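Local coordinates for protein phosphomethylpyrimidine kinase (Pyrococcus furiosus, PDB 2PB9) that probably phosphorylates hydroxymethylpyrimidine and its phosphate and, through this C-terminal ThiN domain, condenses the resulting diphosphate with a thiazole phosphate to give thiamine phosphate, at residues Y9-E20 and S63-E71. Residues are numbered along the deposited sequence; the frame is centred on the assembly and turned at random.
Sequences YEELTNAVREFE and SVKAVGPVE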
loop_
_atom_site.group_PDB
_atom_site.type_symbol
_atom_site.label_atom_id
_atom_site.label_comp_id
_atom_site.label_asym_id
_atom_site.label_seq_id
_atom_site.Cartn_x
_atom_site.Cartn_y
_atom_site.Cartn_z
ATOM N N TYR A 9 -4.537 -1.919 -39.406
ATOM C CA TYR A 9 -4.840 -3.312 -39.090
ATOM C C TYR A 9 -3.730 -4.277 -39.545
ATOM O O TYR A 9 -3.439 -5.265 -38.863
ATOM C CB TYR A 9 -6.163 -3.712 -39.742
ATOM C CG TYR A 9 -6.432 -5.202 -39.715
ATOM C CD1 TYR A 9 -6.950 -5.829 -38.568
ATOM C CD2 TYR A 9 -6.158 -5.993 -40.832
ATOM C CE1 TYR A 9 -7.185 -7.208 -38.546
ATOM C CE2 TYR A 9 -6.383 -7.356 -40.816
ATOM C CZ TYR A 9 -6.895 -7.959 -39.680
ATOM O OH TYR A 9 -7.114 -9.315 -39.690
ATOM N N GLU A 10 -3.118 -3.989 -40.692
ATOM C CA GLU A 10 -2.065 -4.839 -41.232
ATOM C C GLU A 10 -0.756 -4.734 -40.487
ATOM O O GLU A 10 -0.177 -5.741 -40.092
ATOM C CB GLU A 10 -1.817 -4.497 -42.694
ATOM C CG GLU A 10 -2.833 -5.094 -43.617
ATOM C CD GLU A 10 -2.667 -6.596 -43.732
ATOM O OE1 GLU A 10 -1.697 -7.023 -44.403
ATOM O OE2 GLU A 10 -3.493 -7.340 -43.143
ATOM N N GLU A 11 -0.287 -3.503 -40.307
ATOM C CA GLU A 11 0.970 -3.263 -39.622
ATOM C C GLU A 11 0.977 -3.793 -38.188
ATOM O O GLU A 11 1.981 -4.342 -37.725
ATOM C CB GLU A 11 1.299 -1.766 -39.651
ATOM C CG GLU A 11 1.652 -1.275 -41.049
ATOM C CD GLU A 11 2.449 0.027 -41.067
ATOM O OE1 GLU A 11 3.045 0.323 -42.130
ATOM O OE2 GLU A 11 2.483 0.753 -40.042
ATOM N N LEU A 12 -0.144 -3.639 -37.492
ATOM C CA LEU A 12 -0.232 -4.113 -36.126
ATOM C C LEU A 12 -0.342 -5.633 -36.134
ATOM O O LEU A 12 0.374 -6.326 -35.409
ATOM C CB LEU A 12 -1.436 -3.479 -35.413
ATOM C CG LEU A 12 -1.668 -3.891 -33.951
ATOM C CD1 LEU A 12 -0.364 -3.788 -33.180
ATOM C CD2 LEU A 12 -2.741 -3.020 -33.319
ATOM N N THR A 13 -1.230 -6.152 -36.970
ATOM C CA THR A 13 -1.410 -7.589 -37.051
ATOM C C THR A 13 -0.082 -8.285 -37.354
ATOM O O THR A 13 0.149 -9.403 -36.903
ATOM C CB THR A 13 -2.474 -7.954 -38.120
ATOM O OG1 THR A 13 -3.772 -7.560 -37.654
ATOM C CG2 THR A 13 -2.479 -9.440 -38.397
ATOM N N ASN A 14 0.797 -7.634 -38.109
ATOM C CA ASN A 14 2.088 -8.242 -38.420
ATOM C C ASN A 14 2.977 -8.201 -37.187
ATOM O O ASN A 14 3.559 -9.218 -36.795
ATOM C CB ASN A 14 2.806 -7.504 -39.559
ATOM C CG ASN A 14 2.124 -7.685 -40.908
ATOM O OD1 ASN A 14 1.744 -8.799 -41.290
ATOM N ND2 ASN A 14 1.981 -6.587 -41.647
ATOM N N ALA A 15 3.081 -7.020 -36.582
ATOM C CA ALA A 15 3.908 -6.836 -35.393
ATOM C C ALA A 15 3.535 -7.855 -34.325
ATOM O O ALA A 15 4.402 -8.460 -33.703
ATOM C CB ALA A 15 3.746 -5.414 -34.853
ATOM N N VAL A 16 2.238 -8.041 -34.117
ATOM C CA VAL A 16 1.750 -8.997 -33.135
ATOM C C VAL A 16 2.234 -10.406 -33.481
ATOM O O VAL A 16 2.588 -11.189 -32.597
ATOM C CB VAL A 16 0.201 -8.983 -33.080
ATOM C CG1 VAL A 16 -0.305 -10.086 -32.170
ATOM C CG2 VAL A 16 -0.287 -7.628 -32.588
ATOM N N ARG A 17 2.243 -10.725 -34.771
ATOM C CA ARG A 17 2.689 -12.037 -35.205
ATOM C C ARG A 17 4.192 -12.135 -34.956
ATOM O O ARG A 17 4.687 -13.149 -34.473
ATOM C CB ARG A 17 2.376 -12.263 -36.689
ATOM C CG ARG A 17 2.078 -13.731 -37.012
ATOM C CD ARG A 17 2.120 -14.085 -38.507
ATOM N NE ARG A 17 1.175 -13.329 -39.335
ATOM C CZ ARG A 17 1.425 -12.133 -39.866
ATOM N NH1 ARG A 17 2.602 -11.542 -39.661
ATOM N NH2 ARG A 17 0.502 -11.526 -40.605
ATOM N N GLU A 18 4.922 -11.074 -35.269
ATOM C CA GLU A 18 6.353 -11.112 -35.039
ATOM C C GLU A 18 6.667 -11.064 -33.538
ATOM O O GLU A 18 7.600 -11.707 -33.066
ATOM C CB GLU A 18 7.058 -9.966 -35.772
ATOM C CG GLU A 18 8.567 -9.993 -35.571
ATOM C CD GLU A 18 9.313 -9.011 -36.457
ATOM O OE1 GLU A 18 8.886 -7.842 -36.553
ATOM O OE2 GLU A 18 10.341 -9.401 -37.048
ATOM N N PHE A 19 5.881 -10.278 -32.802
ATOM C CA PHE A 19 6.102 -10.251 -31.367
ATOM C C PHE A 19 6.068 -11.641 -30.745
ATOM O O PHE A 19 6.951 -12.050 -30.035
ATOM C CB PHE A 19 5.075 -9.354 -30.679
ATOM C CG PHE A 19 5.162 -9.390 -29.184
ATOM C CD1 PHE A 19 6.183 -8.729 -28.522
ATOM C CD2 PHE A 19 4.226 -10.088 -28.442
ATOM C CE1 PHE A 19 6.268 -8.764 -27.144
ATOM C CE2 PHE A 19 4.307 -10.127 -27.064
ATOM C CZ PHE A 19 5.328 -9.465 -26.413
ATOM N N GLU A 20 5.024 -12.374 -31.155
ATOM C CA GLU A 20 4.853 -13.753 -30.716
ATOM C C GLU A 20 6.031 -14.626 -31.147
ATOM O O GLU A 20 6.551 -15.403 -30.355
ATOM C CB GLU A 20 3.578 -14.360 -31.304
ATOM C CG GLU A 20 2.290 -13.822 -30.759
ATOM C CD GLU A 20 1.094 -14.500 -31.385
ATOM O OE1 GLU A 20 1.016 -14.501 -32.635
ATOM O OE2 GLU A 20 0.232 -15.026 -30.643
ATOM N N SER A 63 5.719 -19.821 -23.699
ATOM C CA SER A 63 5.572 -18.872 -24.786
ATOM C C SER A 63 4.420 -17.910 -24.532
ATOM O O SER A 63 3.888 -17.831 -23.426
ATOM C CB SER A 63 5.360 -19.616 -26.111
ATOM O OG SER A 63 4.260 -20.498 -26.023
ATOM N N VAL A 64 4.041 -17.178 -25.569
ATOM C CA VAL A 64 2.970 -16.213 -25.454
ATOM C C VAL A 64 1.920 -16.480 -26.515
ATOM O O VAL A 64 2.184 -17.143 -27.518
ATOM C CB VAL A 64 3.504 -14.784 -25.626
ATOM C CG1 VAL A 64 4.746 -14.602 -24.772
ATOM C CG2 VAL A 64 3.800 -14.508 -27.093
ATOM N N LYS A 65 0.722 -15.957 -26.296
ATOM C CA LYS A 65 -0.346 -16.165 -27.248
ATOM C C LYS A 65 -1.295 -14.990 -27.256
ATOM O O LYS A 65 -1.688 -14.492 -26.204
ATOM C CB LYS A 65 -1.098 -17.453 -26.897
ATOM C CG LYS A 65 -2.250 -17.794 -27.817
ATOM C CD LYS A 65 -2.854 -19.142 -27.462
ATOM C CE LYS A 65 -4.098 -19.423 -28.286
ATOM N NZ LYS A 65 -4.633 -20.782 -28.017
ATOM N N ALA A 66 -1.634 -14.529 -28.455
ATOM C CA ALA A 66 -2.577 -13.429 -28.619
ATOM C C ALA A 66 -3.914 -14.136 -28.604
ATOM O O ALA A 66 -4.208 -14.918 -29.500
ATOM C CB ALA A 66 -2.362 -12.738 -29.955
ATOM N N VAL A 67 -4.721 -13.882 -27.585
ATOM C CA VAL A 67 -6.007 -14.565 -27.479
ATOM C C VAL A 67 -6.943 -14.340 -28.649
ATOM O O VAL A 67 -7.731 -15.212 -28.982
ATOM C CB VAL A 67 -6.751 -14.179 -26.184
ATOM C CG1 VAL A 67 -8.123 -14.848 -26.153
ATOM C CG2 VAL A 67 -5.927 -14.596 -24.978
ATOM N N GLY A 68 -6.858 -13.175 -29.277
ATOM C CA GLY A 68 -7.749 -12.898 -30.381
ATOM C C GLY A 68 -7.144 -12.067 -31.488
ATOM O O GLY A 68 -5.921 -11.895 -31.563
ATOM N N PRO A 69 -7.995 -11.562 -32.396
ATOM C CA PRO A 69 -7.589 -10.735 -33.531
ATOM C C PRO A 69 -7.496 -9.256 -33.165
ATOM O O PRO A 69 -7.912 -8.832 -32.076
ATOM C CB PRO A 69 -8.689 -10.996 -34.538
ATOM C CG PRO A 69 -9.878 -11.088 -33.657
ATOM C CD PRO A 69 -9.401 -11.978 -32.543
ATOM N N VAL A 70 -6.939 -8.484 -34.088
ATOM C CA VAL A 70 -6.793 -7.050 -33.909
ATOM C C VAL A 70 -8.116 -6.408 -34.293
ATOM O O VAL A 70 -8.675 -6.721 -35.340
ATOM C CB VAL A 70 -5.686 -6.486 -34.813
ATOM C CG1 VAL A 70 -5.595 -4.991 -34.634
ATOM C CG2 VAL A 70 -4.349 -7.145 -34.488
ATOM N N GLU A 71 -8.627 -5.532 -33.433
ATOM C CA GLU A 71 -9.888 -4.841 -33.687
ATOM C C GLU A 71 -9.878 -3.462 -33.032
ATOM O O GLU A 71 -9.250 -3.255 -31.993
ATOM C CB GLU A 71 -11.078 -5.619 -33.122
ATOM C CG GLU A 71 -11.123 -7.081 -33.462
ATOM C CD GLU A 71 -12.433 -7.725 -33.041
ATOM O OE1 GLU A 71 -12.990 -7.309 -32.002
ATOM O OE2 GLU A 71 -12.897 -8.656 -33.744
#
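Where Glu20 meets Val64 and Val16 meets Ala66, helix 9-20 runs nearly antiparallel to strand 64-66, the two axes inclined at 161° and 8.8 Å apart at their closest; past the 67-69 loop, Thr13 lies opposite Val70 at the start of strand 70-72. An apolar row of Leu12, Val16, Ala66 and Val70 is joined here by one hydrogen bond across the segments. Val70 nestles between three helix side chains: its CG1 lies 3.7 Å from Leu12 CD2, its CG2 touches Thr13 OG1, and its carbonyl O sits at the edge of the Tyr9 ring, near the ring plane. The Thr13 hydroxyl, above one face of that ring toward its rim, is itself tethered by a 2.6 Å hydrogen bond from OG1 to Tyr9 O. Further along, Val16 CG1 packs on the Ala66 methyl. The polar anchor is Glu20, whose extended chain, CG anti to the carbonyl carbon (chi1 -70°), rests on Val64 CG2 and accepts the hydrogen bond from Ala66 N at OE2, 2.9 Å away; the N-H arrives on the anti side of OE2, 29° out of the carboxylate plane. With an alanine in place of Glu20, the amide of Ala66 would probably lose its acceptor from the helix, and Val64 CG2 part of its cover. Within the ThiN domain, Leu12, Val16, Ala66 and Val70 also pack on strand 50-53, and Phe19 touches helix 176-185, while Lys65 NZ is hydrogen-bonded to Val67 O of the second subunit, placing this helix-strand seam beside a subunit interface.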